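Local coordinates for protein Maltose/maltodextrin transport permease homologue (PDB 6FFL) that binds maltotriose in its extracellular solute-binding domain, which is fused to a membrane permease subunit and probably serves maltose and maltodextrin uptake, at residues A177-D182 with P345-V350; F166-I171 with S264-T269; V184-N189 with I377-Q382; T191-T196 with A370-A375. All blocks are in the same frame, centred on the assembly; numbering follows the deposited sequence.

All four contacts bury their touching side chains for the most part, yet they differ in depth: interaction 2 lies about 9 Å from the chain's centre, interaction 1 about 17 Å, and interactions 3 and 4 about 22 Å, each measured from the centre of the contact. Interactions 3 and 4 share helix 368-384, while interaction 1 uses the preceding helix 346-362, and the loop between helices 170-173 and 191-205 supplies one side of both interactions 1 and 3. Apolar contacts alone join the segments of interactions 1, 3 and 4, whereas interaction 2 adds a backbone hydrogen bond. Interaction 1 is distinguished by Arg-348, which reaches the bound sugar.

Interaction 1: residues A177-D182 with P345-V350; sequences AFLKAD and PEVRAV. With GLC (alpha-D-glucopyranose), chain B.
Phe-178 and Leu-179 meet helix 346-362 through two valines, Val-347 and Val-350, about one turn apart. The Phe-178 ring and Val-350 approach obliquely, with ring carbon CD1 3.7 Å from methyl CG1 of Val-350. A chi1 of 64° places CG of Phe-178 between the backbone N and the carbonyl carbon, and from there the ring reaches Val-350. Leu-179 and Val-347 instead cross at about a right angle, meeting methyl to methyl at 3.7 Å between CD2 of Leu-179 and CG2 of Val-347. The other leucine branch, CD1, lies 4.3 Å from CG2 of Val-350, so the fork of Leu-179 spans both valines.

Between these valines in sequence, Arg-348 turns to the bound glucose unit. Its chain bends at chi2 and chi3, bringing the guanidinium edge to the sugar: NH2 donates to glucose O4 at 2.9 Å with an angle of 158°, and NH1 donates to O3 at 3.1 Å. A weak further bond links NH1 to O4. Asp-352 forms a salt bridge with NH2 and probably helps to position the group.

One short helical segment therefore divides its chemistry, with valine methyls packed against the loop 177-182 and an arginine donating to sugar oxygens O3 and O4. The contact between loop and helix is apolar, while Arg-348, from the same helical turn, hydrogen-bonds to the sugar and is paired with Asp-352.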
loop_
_atom_site.group_PDB
_atom_site.type_symbol
_atom_site.label_atom_id
_atom_site.label_comp_id
_atom_site.label_asym_id
_atom_site.label_seq_id
_atom_site.Cartn_x
_atom_site.Cartn_y
_atom_site.Cartn_z
ATOM N N ALA A 177 14.428 6.919 10.641
ATOM C CA ALA A 177 13.275 6.990 9.750
ATOM C C ALA A 177 13.594 7.863 8.537
ATOM O O ALA A 177 14.496 8.699 8.567
ATOM C CB ALA A 177 12.059 7.556 10.490
ATOM N N PHE A 178 12.827 7.684 7.456
ATOM C CA PHE A 178 13.133 8.431 6.236
ATOM C C PHE A 178 12.539 9.831 6.228
ATOM O O PHE A 178 12.841 10.609 5.322
ATOM C CB PHE A 178 12.685 7.657 4.981
ATOM C CG PHE A 178 11.187 7.445 4.860
ATOM C CD1 PHE A 178 10.367 8.437 4.350
ATOM C CD2 PHE A 178 10.618 6.217 5.182
ATOM C CE1 PHE A 178 8.996 8.239 4.213
ATOM C CE2 PHE A 178 9.244 6.003 5.042
ATOM C CZ PHE A 178 8.434 7.021 4.555
ATOM N N LEU A 179 11.712 10.164 7.206
ATOM C CA LEU A 179 11.174 11.505 7.382
ATOM C C LEU A 179 11.474 11.930 8.810
ATOM O O LEU A 179 11.318 11.133 9.739
ATOM C CB LEU A 179 9.659 11.502 7.120
ATOM C CG LEU A 179 8.856 12.709 6.664
ATOM C CD1 LEU A 179 9.464 13.348 5.424
ATOM C CD2 LEU A 179 7.420 12.250 6.401
ATOM N N LYS A 180 11.924 13.167 8.989
ATOM C CA LYS A 180 12.203 13.644 10.335
ATOM C C LYS A 180 10.903 13.804 11.123
ATOM O O LYS A 180 9.798 13.649 10.598
ATOM C CB LYS A 180 12.966 14.964 10.292
ATOM C CG LYS A 180 14.412 14.822 9.868
ATOM C CD LYS A 180 15.107 16.164 9.889
ATOM C CE LYS A 180 16.607 16.003 9.727
ATOM N NZ LYS A 180 17.324 17.306 9.844
ATOM N N ALA A 181 11.054 14.126 12.412
ATOM C CA ALA A 181 9.903 14.172 13.309
ATOM C C ALA A 181 8.890 15.225 12.882
ATOM O O ALA A 181 7.689 15.060 13.120
ATOM C CB ALA A 181 10.362 14.439 14.742
ATOM N N ASP A 182 9.347 16.303 12.241
ATOM C CA ASP A 182 8.430 17.350 11.813
ATOM C C ASP A 182 7.492 16.890 10.708
ATOM O O ASP A 182 6.563 17.626 10.362
ATOM C CB ASP A 182 9.212 18.594 11.372
ATOM C CG ASP A 182 10.180 18.330 10.213
ATOM O OD1 ASP A 182 10.101 17.273 9.553
ATOM O OD2 ASP A 182 11.028 19.212 9.949
ATOM N N PRO A 345 2.592 16.673 1.589
ATOM C CA PRO A 345 3.038 16.615 0.186
ATOM C C PRO A 345 4.527 16.349 0.055
ATOM O O PRO A 345 4.963 15.822 -0.975
ATOM C CB PRO A 345 2.644 17.994 -0.375
ATOM C CG PRO A 345 2.462 18.860 0.818
ATOM C CD PRO A 345 1.996 17.982 1.932
ATOM N N GLU A 346 5.314 16.668 1.088
ATOM C CA GLU A 346 6.743 16.403 1.055
ATOM C C GLU A 346 7.033 14.920 0.845
ATOM O O GLU A 346 8.074 14.572 0.275
ATOM C CB GLU A 346 7.391 16.893 2.350
ATOM C CG GLU A 346 7.531 18.422 2.455
ATOM C CD GLU A 346 6.275 19.156 2.926
ATOM O OE1 GLU A 346 5.216 18.532 3.129
ATOM O OE2 GLU A 346 6.354 20.392 3.101
ATOM N N VAL A 347 6.131 14.041 1.292
ATOM C CA VAL A 347 6.355 12.599 1.164
ATOM C C VAL A 347 6.409 12.194 -0.300
ATOM O O VAL A 347 7.132 11.260 -0.675
ATOM C CB VAL A 347 5.256 11.823 1.921
ATOM C CG1 VAL A 347 5.397 10.324 1.701
ATOM C CG2 VAL A 347 5.321 12.141 3.391
ATOM N N ARG A 348 5.660 12.894 -1.149
ATOM C CA ARG A 348 5.679 12.625 -2.581
ATOM C C ARG A 348 7.079 12.811 -3.154
ATOM O O ARG A 348 7.551 11.988 -3.950
ATOM C CB ARG A 348 4.673 13.548 -3.276
ATOM C CG ARG A 348 4.707 13.500 -4.777
ATOM C CD ARG A 348 3.930 12.308 -5.283
ATOM N NE ARG A 348 4.791 11.175 -5.621
ATOM C CZ ARG A 348 4.587 9.932 -5.187
ATOM N NH1 ARG A 348 3.572 9.664 -4.381
ATOM N NH2 ARG A 348 5.393 8.957 -5.583
ATOM N N ALA A 349 7.758 13.896 -2.762
ATOM C CA ALA A 349 9.129 14.116 -3.198
ATOM C C ALA A 349 10.049 13.006 -2.708
ATOM O O ALA A 349 10.968 12.588 -3.426
ATOM C CB ALA A 349 9.626 15.473 -2.694
ATOM N N VAL A 350 9.824 12.526 -1.482
ATOM C CA VAL A 350 10.648 11.445 -0.943
ATOM C C VAL A 350 10.468 10.180 -1.770
ATOM O O VAL A 350 11.450 9.540 -2.167
ATOM C CB VAL A 350 10.329 11.198 0.541
ATOM C CG1 VAL A 350 11.025 9.919 1.012
ATOM C CG2 VAL A 350 10.789 12.380 1.396
HETATM C C1 GLC B . 2.830 3.778 -1.872
HETATM C C2 GLC B . 2.289 5.209 -1.829
HETATM C C3 GLC B . 2.561 5.898 -3.170
HETATM C C4 GLC B . 4.047 5.859 -3.482
HETATM C C5 GLC B . 4.552 4.409 -3.459
HETATM C C6 GLC B . 6.074 4.380 -3.560
HETATM O O2 GLC B . 0.880 5.218 -1.524
HETATM O O3 GLC B . 2.133 7.276 -3.114
HETATM O O4 GLC B . 4.267 6.431 -4.780
HETATM O O5 GLC B . 4.222 3.820 -2.196
HETATM O O6 GLC B . 6.571 3.047 -3.809
#

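Interaction 2: residues F166-I171 with S264-T269; sequences FFAPFI and SPLVGT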
loop_
_atom_site.group_PDB
_atom_site.type_symbol
_atom_site.label_atom_id
_atom_site.label_comp_id
_atom_site.label_asym_id
_atom_site.label_seq_id
_atom_site.Cartn_x
_atom_site.Cartn_y
_atom_site.Cartn_z
ATOM N N PHE A 166 8.243 -0.885 -0.896
ATOM C CA PHE A 166 8.617 -2.236 -0.501
ATOM C C PHE A 166 9.975 -2.304 0.188
ATOM O O PHE A 166 10.236 -3.283 0.901
ATOM C CB PHE A 166 8.575 -3.148 -1.725
ATOM C CG PHE A 166 7.175 -3.425 -2.221
ATOM C CD1 PHE A 166 6.480 -2.478 -2.968
ATOM C CD2 PHE A 166 6.550 -4.630 -1.925
ATOM C CE1 PHE A 166 5.182 -2.730 -3.416
ATOM C CE2 PHE A 166 5.250 -4.888 -2.374
ATOM C CZ PHE A 166 4.574 -3.939 -3.116
ATOM N N PHE A 167 10.847 -1.298 0.035
ATOM C CA PHE A 167 12.036 -1.304 0.889
ATOM C C PHE A 167 11.954 -0.315 2.044
ATOM O O PHE A 167 12.789 -0.381 2.953
ATOM C CB PHE A 167 13.334 -1.104 0.059
ATOM C CG PHE A 167 13.475 0.225 -0.643
ATOM C CD1 PHE A 167 13.796 1.388 0.063
ATOM C CD2 PHE A 167 13.378 0.293 -2.026
ATOM C CE1 PHE A 167 13.976 2.600 -0.607
ATOM C CE2 PHE A 167 13.548 1.499 -2.704
ATOM C CZ PHE A 167 13.840 2.661 -1.981
ATOM N N ALA A 168 10.942 0.554 2.064
ATOM C CA ALA A 168 10.736 1.462 3.190
ATOM C C ALA A 168 10.716 0.804 4.568
ATOM O O ALA A 168 11.251 1.409 5.511
ATOM C CB ALA A 168 9.429 2.238 2.973
ATOM N N PRO A 169 10.127 -0.382 4.775
ATOM C CA PRO A 169 10.108 -0.931 6.138
ATOM C C PRO A 169 11.497 -1.173 6.698
ATOM O O PRO A 169 11.677 -1.117 7.922
ATOM C CB PRO A 169 9.326 -2.244 5.983
ATOM C CG PRO A 169 8.505 -2.059 4.739
ATOM C CD PRO A 169 9.397 -1.256 3.833
ATOM N N PHE A 170 12.487 -1.438 5.845
ATOM C CA PHE A 170 13.827 -1.744 6.350
ATOM C C PHE A 170 14.568 -0.513 6.834
ATOM O O PHE A 170 15.476 -0.637 7.662
ATOM C CB PHE A 170 14.667 -2.432 5.270
ATOM C CG PHE A 170 14.055 -3.707 4.762
ATOM C CD1 PHE A 170 14.066 -4.858 5.541
ATOM C CD2 PHE A 170 13.458 -3.750 3.517
ATOM C CE1 PHE A 170 13.477 -6.033 5.084
ATOM C CE2 PHE A 170 12.873 -4.921 3.053
ATOM C CZ PHE A 170 12.887 -6.060 3.836
ATOM N N ILE A 171 14.215 0.661 6.332
ATOM C CA ILE A 171 14.997 1.858 6.638
ATOM C C ILE A 171 15.087 2.073 8.148
ATOM O O ILE A 171 16.210 2.148 8.666
ATOM C CB ILE A 171 14.439 3.088 5.905
ATOM C CG1 ILE A 171 14.525 2.863 4.394
ATOM C CG2 ILE A 171 15.222 4.332 6.318
ATOM C CD1 ILE A 171 13.741 3.902 3.550
ATOM N N SER A 264 9.624 -1.881 9.774
ATOM C CA SER A 264 8.404 -1.222 10.213
ATOM C C SER A 264 7.525 -0.921 9.008
ATOM O O SER A 264 7.803 0.029 8.261
ATOM C CB SER A 264 8.757 0.070 10.964
ATOM O OG SER A 264 7.607 0.633 11.561
ATOM N N PRO A 265 6.466 -1.689 8.770
ATOM C CA PRO A 265 5.578 -1.386 7.642
ATOM C C PRO A 265 4.871 -0.062 7.865
ATOM O O PRO A 265 4.648 0.361 9.001
ATOM C CB PRO A 265 4.581 -2.552 7.650
ATOM C CG PRO A 265 4.565 -3.020 9.053
ATOM C CD PRO A 265 5.943 -2.775 9.621
ATOM N N LEU A 266 4.543 0.614 6.768
ATOM C CA LEU A 266 3.710 1.808 6.851
ATOM C C LEU A 266 2.248 1.386 6.927
ATOM O O LEU A 266 1.767 0.645 6.069
ATOM C CB LEU A 266 3.948 2.713 5.644
ATOM C CG LEU A 266 5.353 3.325 5.692
ATOM C CD1 LEU A 266 5.737 3.909 4.346
ATOM C CD2 LEU A 266 5.441 4.382 6.798
ATOM N N VAL A 267 1.546 1.855 7.951
ATOM C CA VAL A 267 0.172 1.449 8.220
ATOM C C VAL A 267 -0.727 2.635 7.924
ATOM O O VAL A 267 -0.421 3.767 8.320
ATOM C CB VAL A 267 0.000 0.963 9.671
ATOM C CG1 VAL A 267 -1.453 0.585 9.954
ATOM C CG2 VAL A 267 0.925 -0.239 9.920
ATOM N N GLY A 268 -1.822 2.384 7.220
ATOM C CA GLY A 268 -2.708 3.485 6.894
ATOM C C GLY A 268 -4.016 3.033 6.289
ATOM O O GLY A 268 -4.655 2.117 6.801
ATOM N N THR A 269 -4.423 3.669 5.195
ATOM C CA THR A 269 -5.684 3.331 4.563
ATOM C C THR A 269 -5.590 3.621 3.074
ATOM O O THR A 269 -4.629 4.225 2.586
ATOM C CB THR A 269 -6.854 4.110 5.202
ATOM O OG1 THR A 269 -8.102 3.519 4.810
ATOM C CG2 THR A 269 -6.847 5.583 4.770
#
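Pro-169 rests against the backbone of Ser-264 and the start of Pro-265, where the two segments come closest: their nearest CA atoms, those of Pro-169 and Ser-264, are 4.4 Å apart. Followed outward, the proline ring first presents CB, which lies 3.6 Å from the carbonyl O of Ser-264 and 4.0 Å from N of Pro-265. The next ring carbon, CG, is more distant, at 4.2 Å from CA of Pro-265. The closest side-chain approach is thus made by the base of the ring, packed against a peptide unit.

The proline backbone adds a hydrogen bond and a weaker CA-H...O contact. Its carbonyl O accepts from N of Ser-264 at 2.9 Å, with an N-H...O angle of 154° and the donor tilted 27° from the carbonyl plane. In return, CA of Pro-169 approaches Ser-264 O at 3.3 Å. Ser-264 thus engages the same residue through both its N-H and its carbonyl; its side-chain OG turns to another partner, the carbonyl of Val-337. A looser apolar contact joins CB of Ala-168 to CD1 of Leu-266 at 4.3 Å.

Pro-169 occupies the short link between helices 164-167 and 170-173. Trp-351 of helix 346-362 touches both Ala-168 and Leu-266, while Thr-339 of strand 339-340 lies against Ser-264 and Leu-266. The contact consequently brings the helical turn, whose Phe-166 touches a glucose unit of the bound maltotriose, against the start of strand 266-274, which pairs with strands 61-65, 104-109 and 339-340 of the mixed sheet.

Interaction 3: residues V184-N189 with I377-Q382; sequences VTPNLN and ITAEQQ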
loop_
_atom_site.group_PDB
_atom_site.type_symbol
_atom_site.label_atom_id
_atom_site.label_comp_id
_atom_site.label_asym_id
_atom_site.label_seq_id
_atom_site.Cartn_x
_atom_site.Cartn_y
_atom_site.Cartn_z
ATOM N N VAL A 184 7.989 16.694 7.573
ATOM C CA VAL A 184 8.170 17.371 6.289
ATOM C C VAL A 184 9.610 17.387 5.806
ATOM O O VAL A 184 9.845 17.633 4.611
ATOM C CB VAL A 184 7.622 18.813 6.341
ATOM C CG1 VAL A 184 6.125 18.816 6.613
ATOM C CG2 VAL A 184 8.380 19.633 7.377
ATOM N N THR A 185 10.610 17.153 6.653
ATOM C CA THR A 185 11.996 17.209 6.210
ATOM C C THR A 185 12.479 15.814 5.837
ATOM O O THR A 185 12.477 14.919 6.696
ATOM C CB THR A 185 12.888 17.798 7.296
ATOM O OG1 THR A 185 12.398 19.102 7.653
ATOM C CG2 THR A 185 14.317 17.931 6.790
ATOM N N PRO A 186 12.893 15.584 4.591
ATOM C CA PRO A 186 13.462 14.282 4.227
ATOM C C PRO A 186 14.692 13.976 5.064
ATOM O O PRO A 186 15.464 14.871 5.417
ATOM C CB PRO A 186 13.830 14.451 2.747
ATOM C CG PRO A 186 12.958 15.569 2.261
ATOM C CD PRO A 186 12.827 16.502 3.445
ATOM N N ASN A 187 14.860 12.696 5.389
ATOM C CA ASN A 187 16.012 12.205 6.133
ATOM C C ASN A 187 16.550 10.991 5.385
ATOM O O ASN A 187 16.454 9.863 5.867
ATOM C CB ASN A 187 15.629 11.851 7.574
ATOM C CG ASN A 187 16.837 11.661 8.472
ATOM O OD1 ASN A 187 17.836 12.363 8.348
ATOM N ND2 ASN A 187 16.748 10.701 9.381
ATOM N N LEU A 188 17.121 11.235 4.203
ATOM C CA LEU A 188 17.547 10.157 3.321
ATOM C C LEU A 188 19.054 9.977 3.246
ATOM O O LEU A 188 19.509 8.881 2.894
ATOM C CB LEU A 188 17.006 10.390 1.901
ATOM C CG LEU A 188 15.506 10.699 1.808
ATOM C CD1 LEU A 188 15.097 10.933 0.352
ATOM C CD2 LEU A 188 14.707 9.554 2.447
ATOM N N ASN A 189 19.843 11.011 3.553
ATOM C CA ASN A 189 21.306 10.884 3.493
ATOM C C ASN A 189 21.809 10.272 4.801
ATOM O O ASN A 189 22.484 10.905 5.618
ATOM C CB ASN A 189 21.961 12.235 3.225
ATOM C CG ASN A 189 23.466 12.105 3.016
ATOM O OD1 ASN A 189 23.967 11.013 2.740
ATOM N ND2 ASN A 189 24.195 13.210 3.168
ATOM N N ILE A 377 19.353 15.158 -1.807
ATOM C CA ILE A 377 19.471 16.401 -2.569
ATOM C C ILE A 377 18.286 16.558 -3.510
ATOM O O ILE A 377 17.683 17.635 -3.595
ATOM C CB ILE A 377 20.810 16.456 -3.335
ATOM C CG1 ILE A 377 21.986 16.563 -2.359
ATOM C CG2 ILE A 377 20.818 17.648 -4.321
ATOM C CD1 ILE A 377 23.319 16.116 -2.960
ATOM N N THR A 378 17.929 15.483 -4.217
ATOM C CA THR A 378 16.836 15.542 -5.182
ATOM C C THR A 378 15.497 15.780 -4.495
ATOM O O THR A 378 14.663 16.546 -4.996
ATOM C CB THR A 378 16.816 14.252 -6.008
ATOM O OG1 THR A 378 17.996 14.199 -6.820
ATOM C CG2 THR A 378 15.590 14.190 -6.899
ATOM N N ALA A 379 15.278 15.147 -3.340
ATOM C CA ALA A 379 14.028 15.347 -2.607
ATOM C C ALA A 379 13.889 16.795 -2.162
ATOM O O ALA A 379 12.817 17.400 -2.305
ATOM C CB ALA A 379 13.960 14.415 -1.395
ATOM N N GLU A 380 14.976 17.370 -1.636
ATOM C CA GLU A 380 14.932 18.761 -1.203
ATOM C C GLU A 380 14.680 19.685 -2.383
ATOM O O GLU A 380 13.924 20.655 -2.265
ATOM C CB GLU A 380 16.234 19.142 -0.493
ATOM C CG GLU A 380 16.388 18.550 0.911
ATOM C CD GLU A 380 17.784 18.765 1.479
ATOM O OE1 GLU A 380 18.691 19.144 0.707
ATOM O OE2 GLU A 380 17.983 18.552 2.694
ATOM N N GLN A 381 15.290 19.391 -3.536
ATOM C CA GLN A 381 15.037 20.210 -4.718
ATOM C C GLN A 381 13.580 20.112 -5.164
ATOM O O GLN A 381 12.954 21.130 -5.487
ATOM C CB GLN A 381 15.977 19.812 -5.858
ATOM C CG GLN A 381 15.790 20.662 -7.124
ATOM C CD GLN A 381 16.096 22.144 -6.907
ATOM O OE1 GLN A 381 17.087 22.500 -6.268
ATOM N NE2 GLN A 381 15.247 23.012 -7.451
ATOM N N GLN A 382 13.013 18.899 -5.180
ATOM C CA GLN A 382 11.618 18.748 -5.583
ATOM C C GLN A 382 10.690 19.490 -4.626
ATOM O O GLN A 382 9.694 20.083 -5.054
ATOM C CB GLN A 382 11.236 17.263 -5.665
ATOM C CG GLN A 382 9.832 16.973 -6.257
ATOM C CD GLN A 382 9.581 15.476 -6.490
ATOM O OE1 GLN A 382 10.526 14.692 -6.591
ATOM N NE2 GLN A 382 8.300 15.078 -6.566
#
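Apolar contact carries the whole junction between the segments: Pro-186 and Leu-188 converge on the single methyl of Ala-379. On the proline side the ring meets it by its CB-CG edge, with CG 4.0 Å and CB 4.1 Å from CB of Ala-379. Leu-188 brings one branch, its CD1, to 4.1 Å from that same methyl. With chi1 at -50°, CG of the leucine stands anti to the carbonyl carbon and beside the backbone N, which directs the fork toward the helix. The CA atoms of Pro-186 and Ala-379 are 6.9 Å apart, consistent with the small alanine side chain.

No hydrogen bond crosses between the two segments. Polar attachment comes from Gln-376, just ahead of segment 377-382 on the same helix: it accepts from N of Leu-188 through OE1 and donates to the carbonyl of Pro-186 through NE2. Its amide thus grips the loop backbone on both sides of Asn-187.

The arrangement is that of an irregular loop laid over an alpha-helix. Here the loop leading to helix 191-205 is held on the last helix of this chain, 368-384, with the side chain of Leu-188 about 12 Å from a bound glucose unit.

Interaction 4: residues T191-T196 with A370-A375; sequences TALKDT and AAAEQA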
loop_
_atom_site.group_PDB
_atom_site.type_symbol
_atom_site.label_atom_id
_atom_site.label_comp_id
_atom_site.label_asym_id
_atom_site.label_seq_id
_atom_site.Cartn_x
_atom_site.Cartn_y
_atom_site.Cartn_z
ATOM N N THR A 191 23.003 6.505 7.089
ATOM C CA THR A 191 23.509 5.139 7.057
ATOM C C THR A 191 22.363 4.156 6.863
ATOM O O THR A 191 22.501 3.156 6.145
ATOM C CB THR A 191 24.277 4.830 8.345
ATOM O OG1 THR A 191 25.409 5.700 8.440
ATOM C CG2 THR A 191 24.758 3.396 8.346
ATOM N N ALA A 192 21.212 4.444 7.472
ATOM C CA ALA A 192 20.070 3.538 7.390
ATOM C C ALA A 192 19.647 3.307 5.942
ATOM O O ALA A 192 19.406 2.166 5.530
ATOM C CB ALA A 192 18.904 4.094 8.207
ATOM N N LEU A 193 19.544 4.377 5.150
ATOM C CA LEU A 193 19.150 4.168 3.758
ATOM C C LEU A 193 20.249 3.459 2.972
ATOM O O LEU A 193 19.961 2.562 2.171
ATOM C CB LEU A 193 18.776 5.494 3.091
ATOM C CG LEU A 193 18.261 5.325 1.659
ATOM C CD1 LEU A 193 16.994 4.437 1.595
ATOM C CD2 LEU A 193 18.018 6.690 0.998
ATOM N N LYS A 194 21.514 3.847 3.176
ATOM C CA LYS A 194 22.606 3.131 2.518
ATOM C C LYS A 194 22.555 1.644 2.858
ATOM O O LYS A 194 22.672 0.786 1.971
ATOM C CB LYS A 194 23.952 3.732 2.924
ATOM C CG LYS A 194 25.164 3.007 2.334
ATOM C CD LYS A 194 26.437 3.420 3.052
ATOM C CE LYS A 194 26.372 3.051 4.529
ATOM N NZ LYS A 194 27.176 1.838 4.836
ATOM N N ASP A 195 22.345 1.324 4.141
ATOM C CA ASP A 195 22.320 -0.069 4.581
ATOM C C ASP A 195 21.129 -0.816 3.985
ATOM O O ASP A 195 21.229 -2.013 3.669
ATOM C CB ASP A 195 22.275 -0.141 6.112
ATOM C CG ASP A 195 23.627 0.142 6.769
ATOM O OD1 ASP A 195 24.658 0.216 6.066
ATOM O OD2 ASP A 195 23.653 0.288 8.008
ATOM N N THR A 196 19.993 -0.131 3.839
ATOM C CA THR A 196 18.826 -0.727 3.190
ATOM C C THR A 196 19.122 -1.061 1.735
ATOM O O THR A 196 18.814 -2.161 1.257
ATOM C CB THR A 196 17.634 0.237 3.278
ATOM O OG1 THR A 196 17.274 0.428 4.653
ATOM C CG2 THR A 196 16.435 -0.331 2.540
ATOM N N ALA A 370 26.398 7.030 -2.445
ATOM C CA ALA A 370 26.131 8.153 -3.342
ATOM C C ALA A 370 24.639 8.289 -3.621
ATOM O O ALA A 370 24.108 9.404 -3.709
ATOM C CB ALA A 370 26.912 7.970 -4.648
ATOM N N ALA A 371 23.939 7.162 -3.748
ATOM C CA ALA A 371 22.505 7.213 -4.027
ATOM C C ALA A 371 21.715 7.803 -2.860
ATOM O O ALA A 371 20.752 8.550 -3.076
ATOM C CB ALA A 371 21.991 5.820 -4.355
ATOM N N ALA A 372 22.087 7.462 -1.621
ATOM C CA ALA A 372 21.420 8.071 -0.470
ATOM C C ALA A 372 21.670 9.572 -0.427
ATOM O O ALA A 372 20.754 10.357 -0.142
ATOM C CB ALA A 372 21.899 7.412 0.826
ATOM N N GLU A 373 22.905 9.992 -0.709
ATOM C CA GLU A 373 23.208 11.419 -0.741
ATOM C C GLU A 373 22.364 12.126 -1.790
ATOM O O GLU A 373 21.784 13.185 -1.527
ATOM C CB GLU A 373 24.701 11.644 -1.018
ATOM C CG GLU A 373 25.644 11.155 0.087
ATOM C CD GLU A 373 27.083 10.922 -0.384
ATOM O OE1 GLU A 373 27.921 10.539 0.464
ATOM O OE2 GLU A 373 27.382 11.115 -1.586
ATOM N N GLN A 374 22.280 11.556 -2.994
ATOM C CA GLN A 374 21.528 12.205 -4.063
ATOM C C GLN A 374 20.021 12.061 -3.894
ATOM O O GLN A 374 19.270 12.884 -4.432
ATOM C CB GLN A 374 21.973 11.654 -5.422
ATOM C CG GLN A 374 23.296 12.263 -5.880
ATOM C CD GLN A 374 24.052 11.399 -6.877
ATOM O OE1 GLN A 374 23.512 10.991 -7.905
ATOM N NE2 GLN A 374 25.313 11.126 -6.573
ATOM N N ALA A 375 19.560 11.040 -3.165
ATOM C CA ALA A 375 18.146 10.980 -2.805
ATOM C C ALA A 375 17.757 12.184 -1.954
ATOM O O ALA A 375 16.723 12.820 -2.195
ATOM C CB ALA A 375 17.830 9.676 -2.067
#
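The helical segments 191-196 and 370-375, parts of helices 191-205 and 368-384, pass with their axes 8.9 Å apart at closest approach and their N-to-C directions at 129°, and their nearest CA atoms, those of Lys-194 and Ala-372, are 5.9 Å apart.

Leu-193 is the main side chain of the interface. Its methyl CD2 sits 4.0 Å from CB of Ala-372 and 4.3 Å from CB of Ala-375, meeting two alanines spaced three residues apart. A chi1 of -176° sets CG opposite the backbone N and beside the carbonyl carbon, from where CD2 extends to these methyls. Ala-372 also approaches the first helix's backbone, its CB lying 4.3 Å from N of Lys-194.

The remainder of Lys-194 leads away from this interface: its NZ forms a salt bridge with OD1 of Asp-195 at 3.2 Å, meeting that oxygen nearly along its C-O axis. Thr-196 turns its hydroxyl back on its own helix, with OG1 donating to the carbonyl O of Ala-192 at 2.9 Å. That oxygen also accepts from N of Thr-196, and the two donors reach it from opposite faces of the carbonyl plane. This arrangement satisfies the buried hydroxyl within the helix.

Leu-193 additionally touches Leu-354 of helix 346-362 and Ile-171 of helix 170-173. The arrangement is ordinary helix-helix packing, with a leucine methyl set against alanines three residues apart, and it joins helix 191-205 to the last helix of this chain, 368-384.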